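Local structure of HAT1-interacting factor 1 (Saccharomyces cerevisiae, 4NQ0) at residues Leu209-Leu214 against Ile240-Ile245; Ala70-Glu75 against Asp201-Ala206. The protein chaperones histones H3 and H4 as a component of the nuclear HAT-B acetyltransferase complex, and takes part in chromatin assembly and telomere silencing. All coordinates share one frame; numbering follows the deposited sequence.

Interaction 1: Leu209-Leu214 against Ile240-Ile245; sequences LLAQAL and ILMGDI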
ATOM      1  N   LEU A 209      -3.268   5.430  -9.902  1.00 27.04           N
ATOM      2  CA  LEU A 209      -3.073   6.632  -9.094  1.00 26.24           C
ATOM      3  C   LEU A 209      -2.030   6.403  -8.008  1.00 25.97           C
ATOM      4  O   LEU A 209      -1.231   7.289  -7.723  1.00 26.07           O
ATOM      5  CB  LEU A 209      -4.393   7.103  -8.477  1.00 26.25           C
ATOM      6  CG  LEU A 209      -5.329   7.818  -9.465  1.00 25.54           C
ATOM      7  CD1 LEU A 209      -6.758   7.749  -8.997  1.00 23.16           C
ATOM      8  CD2 LEU A 209      -4.871   9.268  -9.651  1.00 23.02           C
ATOM      9  N   LEU A 210      -2.039   5.219  -7.405  1.00 26.26           N
ATOM     10  CA  LEU A 210      -1.019   4.873  -6.411  1.00 26.18           C
ATOM     11  C   LEU A 210       0.366   4.684  -7.044  1.00 26.75           C
ATOM     12  O   LEU A 210       1.378   5.069  -6.432  1.00 26.26           O
ATOM     13  CB  LEU A 210      -1.435   3.646  -5.601  1.00 26.10           C
ATOM     14  CG  LEU A 210      -2.609   3.866  -4.658  1.00 26.56           C
ATOM     15  CD1 LEU A 210      -3.200   2.539  -4.177  1.00 28.53           C
ATOM     16  CD2 LEU A 210      -2.184   4.736  -3.466  1.00 28.70           C
ATOM     17  N   ALA A 211       0.427   4.132  -8.267  1.00 26.89           N
ATOM     18  CA  ALA A 211       1.714   4.020  -8.972  1.00 27.34           C
ATOM     19  C   ALA A 211       2.353   5.399  -9.066  1.00 27.40           C
ATOM     20  O   ALA A 211       3.558   5.557  -8.872  1.00 27.52           O
ATOM     21  CB  ALA A 211       1.554   3.394 -10.382  1.00 27.31           C
ATOM     22  N   GLN A 212       1.528   6.405  -9.324  1.00 27.44           N
ATOM     23  CA  GLN A 212       2.006   7.778  -9.378  1.00 27.19           C
ATOM     24  C   GLN A 212       2.347   8.357  -8.003  1.00 27.26           C
ATOM     25  O   GLN A 212       3.262   9.164  -7.888  1.00 27.22           O
ATOM     26  CB  GLN A 212       0.994   8.654 -10.118  1.00 27.42           C
ATOM     27  CG  GLN A 212       0.825   8.230 -11.589  1.00 27.67           C
ATOM     28  CD  GLN A 212      -0.323   8.923 -12.264  1.00 27.57           C
ATOM     29  OE1 GLN A 212      -0.180  10.051 -12.726  1.00 27.40           O
ATOM     30  NE2 GLN A 212      -1.475   8.249 -12.343  1.00 27.01           N
ATOM     31  N   ALA A 213       1.622   7.966  -6.960  1.00 27.22           N
ATOM     32  CA  ALA A 213       2.040   8.328  -5.592  1.00 27.77           C
ATOM     33  C   ALA A 213       3.458   7.822  -5.294  1.00 28.33           C
ATOM     34  O   ALA A 213       4.290   8.565  -4.745  1.00 28.19           O
ATOM     35  CB  ALA A 213       1.062   7.803  -4.560  1.00 27.04           C
ATOM     36  N   LEU A 214       3.722   6.573  -5.675  1.00 28.68           N
ATOM     37  CA  LEU A 214       5.029   5.952  -5.482  1.00 29.94           C
ATOM     38  C   LEU A 214       6.087   6.730  -6.221  1.00 30.56           C
ATOM     39  O   LEU A 214       7.148   7.015  -5.690  1.00 30.77           O
ATOM     40  CB  LEU A 214       5.057   4.522  -6.029  1.00 30.12           C
ATOM     41  CG  LEU A 214       4.475   3.389  -5.205  1.00 31.89           C
ATOM     42  CD1 LEU A 214       4.521   2.115  -6.043  1.00 33.27           C
ATOM     43  CD2 LEU A 214       5.235   3.207  -3.888  1.00 32.91           C
ATOM     44  N   ILE A 240       0.848  -1.179   1.033  1.00 26.01           N
ATOM     45  CA  ILE A 240      -0.259  -1.809   1.759  1.00 26.41           C
ATOM     46  C   ILE A 240      -1.595  -1.494   1.083  1.00 26.94           C
ATOM     47  O   ILE A 240      -2.420  -2.388   0.876  1.00 27.84           O
ATOM     48  CB  ILE A 240      -0.334  -1.382   3.257  1.00 26.96           C
ATOM     49  CG1 ILE A 240       0.896  -1.857   4.054  1.00 26.46           C
ATOM     50  CG2 ILE A 240      -1.611  -1.924   3.906  1.00 27.49           C
ATOM     51  CD1 ILE A 240       1.073  -3.383   4.144  1.00 28.13           C
ATOM     52  N   LEU A 241      -1.817  -0.234   0.733  1.00 27.27           N
ATOM     53  CA  LEU A 241      -3.058   0.157   0.054  1.00 27.91           C
ATOM     54  C   LEU A 241      -3.188  -0.547  -1.296  1.00 27.20           C
ATOM     55  O   LEU A 241      -4.248  -1.047  -1.626  1.00 26.52           O
ATOM     56  CB  LEU A 241      -3.116   1.674  -0.177  1.00 28.37           C
ATOM     57  CG  LEU A 241      -4.369   2.443   0.243  1.00 31.69           C
ATOM     58  CD1 LEU A 241      -4.250   3.899  -0.272  1.00 32.62           C
ATOM     59  CD2 LEU A 241      -5.690   1.808  -0.226  1.00 32.50           C
ATOM     60  N   MET A 242      -2.113  -0.563  -2.078  1.00 26.82           N
ATOM     61  CA  MET A 242      -2.100  -1.307  -3.334  1.00 27.08           C
ATOM     62  C   MET A 242      -2.492  -2.762  -3.093  1.00 27.13           C
ATOM     63  O   MET A 242      -3.335  -3.302  -3.793  1.00 26.28           O
ATOM     64  CB  MET A 242      -0.728  -1.253  -3.986  1.00 27.38           C
ATOM     65  CG  MET A 242      -0.411   0.064  -4.643  1.00 28.80           C
ATOM     66  SD  MET A 242       1.204  -0.053  -5.395  1.00 32.12           S
ATOM     67  CE  MET A 242       1.226   1.444  -6.360  1.00 31.68           C
ATOM     68  N   GLY A 243      -1.911  -3.368  -2.061  1.00 27.52           N
ATOM     69  CA  GLY A 243      -2.235  -4.742  -1.717  1.00 28.28           C
ATOM     70  C   GLY A 243      -3.696  -4.929  -1.367  1.00 29.14           C
ATOM     71  O   GLY A 243      -4.346  -5.852  -1.868  1.00 29.35           O
ATOM     72  N   ASP A 244      -4.219  -4.050  -0.513  1.00 29.72           N
ATOM     73  CA  ASP A 244      -5.622  -4.122  -0.104  1.00 30.54           C
ATOM     74  C   ASP A 244      -6.530  -4.085  -1.322  1.00 31.21           C
ATOM     75  O   ASP A 244      -7.433  -4.902  -1.451  1.00 32.10           O
ATOM     76  CB  ASP A 244      -5.992  -2.966   0.823  1.00 30.79           C
ATOM     77  CG  ASP A 244      -5.326  -3.047   2.191  1.00 31.12           C
ATOM     78  OD1 ASP A 244      -5.354  -2.012   2.887  1.00 31.09           O
ATOM     79  OD2 ASP A 244      -4.799  -4.119   2.587  1.00 30.12           O
ATOM     80  N   ILE A 245      -6.284  -3.145  -2.227  1.00 31.63           N
ATOM     81  CA  ILE A 245      -7.101  -3.025  -3.446  1.00 32.27           C
ATOM     82  C   ILE A 245      -7.005  -4.284  -4.313  1.00 33.01           C
ATOM     83  O   ILE A 245      -8.017  -4.822  -4.769  1.00 32.95           O
ATOM     84  CB  ILE A 245      -6.685  -1.806  -4.285  1.00 32.06           C
ATOM     85  CG1 ILE A 245      -7.009  -0.509  -3.544  1.00 32.16           C
ATOM     86  CG2 ILE A 245      -7.392  -1.816  -5.652  1.00 31.88           C
ATOM     87  CD1 ILE A 245      -6.376   0.726  -4.164  1.00 32.52           C
TER
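Leu210 and Met242 lead a buried, wholly apolar contact between two nearly antiparallel helices close to the centre of the chain. It joins helix 202-218, in the predicted TPR 1, to helix 229-248, in the predicted TPR 2, and so packs consecutive repeats together. The short segments lie 10.6 Å apart at their axes, with N-to-C directions 166° from each other, a spacing wide enough for long side chains to fill the interface. Met242 and Leu210 share most of the contact. The methionine chain is extended beyond CG (chi2 -178°, chi3 169°), which carries the methyl group right across to the backbone of the facing helix. There Met242 CE lies 3.4 Å from Leu210 C and equally near Ala211 N. On the way it slides past Leu210, the two side chains running in opposite directions, and Met242 CE ends 3.5 Å from Leu210 CB.

Leu214 comes at the same methyl from the next turn. The two side chains meet tip to tip, and Leu214 CD1 to Met242 CE, at 3.4 Å, is a tight carbon pair; Met242 SD stands farther off, 4.0 Å from Leu214 CD1. The two branches of Leu210 part company: CD1 points at the end of Ile245, whose CD1 is 3.7 Å from Leu210 CD1, whereas CD2 turns to Leu241, with Leu241 CD1 at 3.9 Å from Leu210 CD2 and the side chains crossing at about a right angle.

The packing runs on beyond the two segments. Leu214 also touches Ile235 and Val238 of helix 229-248, and Met242 and Ile245 both rest on Leu207 of helix 202-218. On the flanks, Leu241 reaches Gln69 of helix 61-77, while Met242 touches His258 of helix 252-266.

Interaction 2: Ala70-Glu75 against Asp201-Ala206; sequences AVYNME and DLYENA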
ATOM      1  N   ALA A  70     -10.408   7.199  -2.405  1.00 36.97           N
ATOM      2  CA  ALA A  70     -11.775   7.630  -2.680  1.00 37.88           C
ATOM      3  C   ALA A  70     -12.423   6.726  -3.711  1.00 38.86           C
ATOM      4  O   ALA A  70     -13.528   6.217  -3.497  1.00 39.55           O
ATOM      5  CB  ALA A  70     -11.801   9.075  -3.157  1.00 37.75           C
ATOM      6  N   VAL A  71     -11.719   6.512  -4.819  1.00 39.19           N
ATOM      7  CA  VAL A  71     -12.256   5.751  -5.933  1.00 40.31           C
ATOM      8  C   VAL A  71     -12.356   4.259  -5.594  1.00 41.46           C
ATOM      9  O   VAL A  71     -13.309   3.594  -5.985  1.00 42.08           O
ATOM     10  CB  VAL A  71     -11.421   5.984  -7.210  1.00 40.15           C
ATOM     11  CG1 VAL A  71     -11.900   5.102  -8.328  1.00 40.47           C
ATOM     12  CG2 VAL A  71     -11.501   7.454  -7.624  1.00 39.31           C
ATOM     13  N   TYR A  72     -11.386   3.741  -4.853  1.00 42.16           N
ATOM     14  CA  TYR A  72     -11.462   2.363  -4.370  1.00 43.49           C
ATOM     15  C   TYR A  72     -12.746   2.152  -3.565  1.00 45.16           C
ATOM     16  O   TYR A  72     -13.513   1.227  -3.830  1.00 45.70           O
ATOM     17  CB  TYR A  72     -10.231   2.021  -3.515  1.00 42.96           C
ATOM     18  CG  TYR A  72     -10.358   0.744  -2.709  1.00 44.22           C
ATOM     19  CD1 TYR A  72     -10.659  -0.463  -3.328  1.00 45.52           C
ATOM     20  CD2 TYR A  72     -10.157   0.740  -1.331  1.00 45.52           C
ATOM     21  CE1 TYR A  72     -10.766  -1.639  -2.594  1.00 47.20           C
ATOM     22  CE2 TYR A  72     -10.261  -0.426  -0.591  1.00 46.57           C
ATOM     23  CZ  TYR A  72     -10.564  -1.614  -1.230  1.00 47.36           C
ATOM     24  OH  TYR A  72     -10.674  -2.779  -0.501  1.00 49.38           O
ATOM     25  N   ASN A  73     -12.978   3.027  -2.594  1.00 46.40           N
ATOM     26  CA  ASN A  73     -14.157   2.922  -1.732  1.00 48.33           C
ATOM     27  C   ASN A  73     -15.492   3.115  -2.451  1.00 50.06           C
ATOM     28  O   ASN A  73     -16.519   2.606  -1.994  1.00 51.09           O
ATOM     29  CB  ASN A  73     -14.038   3.881  -0.552  1.00 48.31           C
ATOM     30  CG  ASN A  73     -13.343   3.248   0.627  1.00 48.91           C
ATOM     31  OD1 ASN A  73     -13.879   2.324   1.237  1.00 50.58           O
ATOM     32  ND2 ASN A  73     -12.144   3.731   0.955  1.00 47.95           N
ATOM     33  N   MET A  74     -15.469   3.848  -3.563  1.00 51.20           N
ATOM     34  CA  MET A  74     -16.635   3.992  -4.428  1.00 52.85           C
ATOM     35  C   MET A  74     -16.994   2.645  -5.040  1.00 54.23           C
ATOM     36  O   MET A  74     -18.174   2.304  -5.158  1.00 55.45           O
ATOM     37  CB  MET A  74     -16.376   5.008  -5.556  1.00 52.63           C
ATOM     38  CG  MET A  74     -16.511   6.476  -5.155  1.00 52.57           C
ATOM     39  SD  MET A  74     -15.852   7.616  -6.409  1.00 52.46           S
ATOM     40  CE  MET A  74     -16.883   7.218  -7.824  1.00 52.50           C
ATOM     41  N   GLU A  75     -15.979   1.886  -5.444  1.00 54.56           N
ATOM     42  CA  GLU A  75     -16.207   0.588  -6.070  1.00 55.72           C
ATOM     43  C   GLU A  75     -16.701  -0.419  -5.037  1.00 56.99           C
ATOM     44  O   GLU A  75     -17.631  -1.181  -5.310  1.00 57.87           O
ATOM     45  CB  GLU A  75     -14.934   0.084  -6.754  1.00 54.95           C
ATOM     46  CG  GLU A  75     -15.116  -1.197  -7.575  1.00 55.63           C
ATOM     47  CD  GLU A  75     -16.162  -1.073  -8.679  1.00 57.30           C
ATOM     48  OE1 GLU A  75     -16.282   0.006  -9.296  1.00 56.22           O
ATOM     49  OE2 GLU A  75     -16.863  -2.073  -8.937  1.00 59.55           O
ATOM     50  N   ASP A 201     -12.643   0.664 -15.087  1.00 45.02           N
ATOM     51  CA  ASP A 201     -12.323  -0.163 -13.932  1.00 43.96           C
ATOM     52  C   ASP A 201     -11.707   0.698 -12.835  1.00 42.19           C
ATOM     53  O   ASP A 201     -10.567   1.134 -12.949  1.00 40.90           O
ATOM     54  CB  ASP A 201     -11.368  -1.281 -14.361  1.00 44.27           C
ATOM     55  CG  ASP A 201     -11.080  -2.261 -13.253  1.00 45.00           C
ATOM     56  OD1 ASP A 201     -10.742  -1.826 -12.135  1.00 46.21           O
ATOM     57  OD2 ASP A 201     -11.181  -3.480 -13.504  1.00 47.90           O
ATOM     58  N   LEU A 202     -12.473   0.925 -11.771  1.00 41.58           N
ATOM     59  CA  LEU A 202     -12.059   1.795 -10.673  1.00 40.62           C
ATOM     60  C   LEU A 202     -10.903   1.202  -9.855  1.00 39.52           C
ATOM     61  O   LEU A 202     -10.026   1.936  -9.403  1.00 38.10           O
ATOM     62  CB  LEU A 202     -13.251   2.118  -9.765  1.00 41.04           C
ATOM     63  CG  LEU A 202     -14.392   2.910 -10.429  1.00 42.23           C
ATOM     64  CD1 LEU A 202     -15.565   3.082  -9.488  1.00 42.76           C
ATOM     65  CD2 LEU A 202     -13.899   4.267 -10.912  1.00 41.51           C
ATOM     66  N   TYR A 203     -10.902  -0.115  -9.668  1.00 39.25           N
ATOM     67  CA  TYR A 203      -9.766  -0.786  -9.024  1.00 38.59           C
ATOM     68  C   TYR A 203      -8.481  -0.490  -9.793  1.00 37.29           C
ATOM     69  O   TYR A 203      -7.482  -0.066  -9.209  1.00 36.63           O
ATOM     70  CB  TYR A 203      -9.977  -2.309  -8.938  1.00 39.53           C
ATOM     71  CG  TYR A 203     -11.083  -2.762  -8.003  1.00 41.35           C
ATOM     72  CD1 TYR A 203     -11.207  -2.226  -6.727  1.00 44.15           C
ATOM     73  CD2 TYR A 203     -11.992  -3.746  -8.388  1.00 44.40           C
ATOM     74  CE1 TYR A 203     -12.215  -2.649  -5.858  1.00 45.64           C
ATOM     75  CE2 TYR A 203     -13.004  -4.172  -7.529  1.00 45.72           C
ATOM     76  CZ  TYR A 203     -13.103  -3.622  -6.266  1.00 46.18           C
ATOM     77  OH  TYR A 203     -14.095  -4.025  -5.406  1.00 49.45           O
ATOM     78  N   GLU A 204      -8.524  -0.696 -11.105  1.00 36.59           N
ATOM     79  CA  GLU A 204      -7.391  -0.428 -11.963  1.00 35.88           C
ATOM     80  C   GLU A 204      -6.978   1.030 -11.822  1.00 34.47           C
ATOM     81  O   GLU A 204      -5.793   1.341 -11.689  1.00 33.02           O
ATOM     82  CB  GLU A 204      -7.748  -0.740 -13.419  1.00 37.14           C
ATOM     83  CG  GLU A 204      -6.610  -0.530 -14.422  1.00 38.25           C
ATOM     84  CD  GLU A 204      -7.046  -0.654 -15.876  1.00 41.22           C
ATOM     85  OE1 GLU A 204      -8.262  -0.636 -16.165  1.00 45.24           O
ATOM     86  OE2 GLU A 204      -6.162  -0.762 -16.746  1.00 42.38           O
ATOM     87  N   ASN A 205      -7.973   1.917 -11.845  1.00 33.95           N
ATOM     88  CA  ASN A 205      -7.742   3.363 -11.717  1.00 32.66           C
ATOM     89  C   ASN A 205      -7.031   3.732 -10.420  1.00 31.22           C
ATOM     90  O   ASN A 205      -6.048   4.469 -10.432  1.00 29.97           O
ATOM     91  CB  ASN A 205      -9.066   4.122 -11.828  1.00 33.23           C
ATOM     92  CG  ASN A 205      -9.724   3.964 -13.203  1.00 34.19           C
ATOM     93  OD1 ASN A 205      -9.121   3.439 -14.140  1.00 33.34           O
ATOM     94  ND2 ASN A 205     -10.960   4.414 -13.317  1.00 33.21           N
ATOM     95  N   ALA A 206      -7.529   3.211  -9.306  1.00 30.72           N
ATOM     96  CA  ALA A 206      -6.929   3.484  -7.990  1.00 29.79           C
ATOM     97  C   ALA A 206      -5.454   3.050  -7.948  1.00 29.20           C
ATOM     98  O   ALA A 206      -4.579   3.782  -7.458  1.00 28.23           O
ATOM     99  CB  ALA A 206      -7.718   2.790  -6.916  1.00 29.60           C
TER
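Two torsions in Glu75 bring it onto Tyr203: CG swings anti to the backbone N (chi1 -173°), and the chain then bends at chi2 (58°). This lays the CG methylene over one face of the Tyr203 ring, a CH-pi contact with Glu75 CG 3.6 Å from the ring centroid, displaced toward the rim and nearest Tyr203 CZ at 3.4 Å. The bend also carries the carboxylate over Leu202, where Glu75 OE1 lies 3.2 Å from Leu202 CD1; the carboxylate plane is steeply inclined to the Tyr203 ring.

Tyr72 approaches Tyr203 edge against edge, Tyr72 CD1 standing 3.7 Å from Tyr203 CE1. Deeper in, Val71 and Leu202 cross at about a right angle, and Val71 CG1 presses on Leu202 CD2 at 3.4 Å, a tight pair. Tyr72 CB also packs on Ala206 CB, at 4.3 Å. Replacing Tyr203 by an alanine would probably strip the aliphatic part of Glu75 of its aromatic platform and leave the Tyr72 edge without its partner.

Asp201 caps the start of helix 202-218: its OD1 accepts from Glu204 N at 2.7 Å, an almost straight bond that arrives from above the carboxylate plane. The helices run nearly antiparallel, their segment axes 8.5 Å apart, and helix 229-248 adds Ile245 and Glu248 against Tyr72. Antiparallel helix packing of this kind is consistent with the TPR-type helical fold of the NASP family, here joining helix 61-77 to helix 202-218, which lies within the predicted TPR 1 (186-220), across a long, partly unmodelled insertion.

In the fold
Helix 202-218 serves both contacts, meeting helix 61-77 through its first turns in interaction 2 and helix 229-248 through its middle in interaction 1. The centres are about 11 Å apart, and Ile245 joins them: its CG1 packs on Tyr72 CD1 and its CD1 on Ala206 CB, each at 3.7 Å. Interaction 1 is the deeper, its centre about 5 Å from the chain centre, and is made of leucine, isoleucine and methionine alongside an alanine. Interaction 2, about 14 Å out and partly buried, combines aliphatic packing with tyrosines and a glutamate. Its helix segments approach more closely and bury more surface, 409 against 245 Å², between the paired segments.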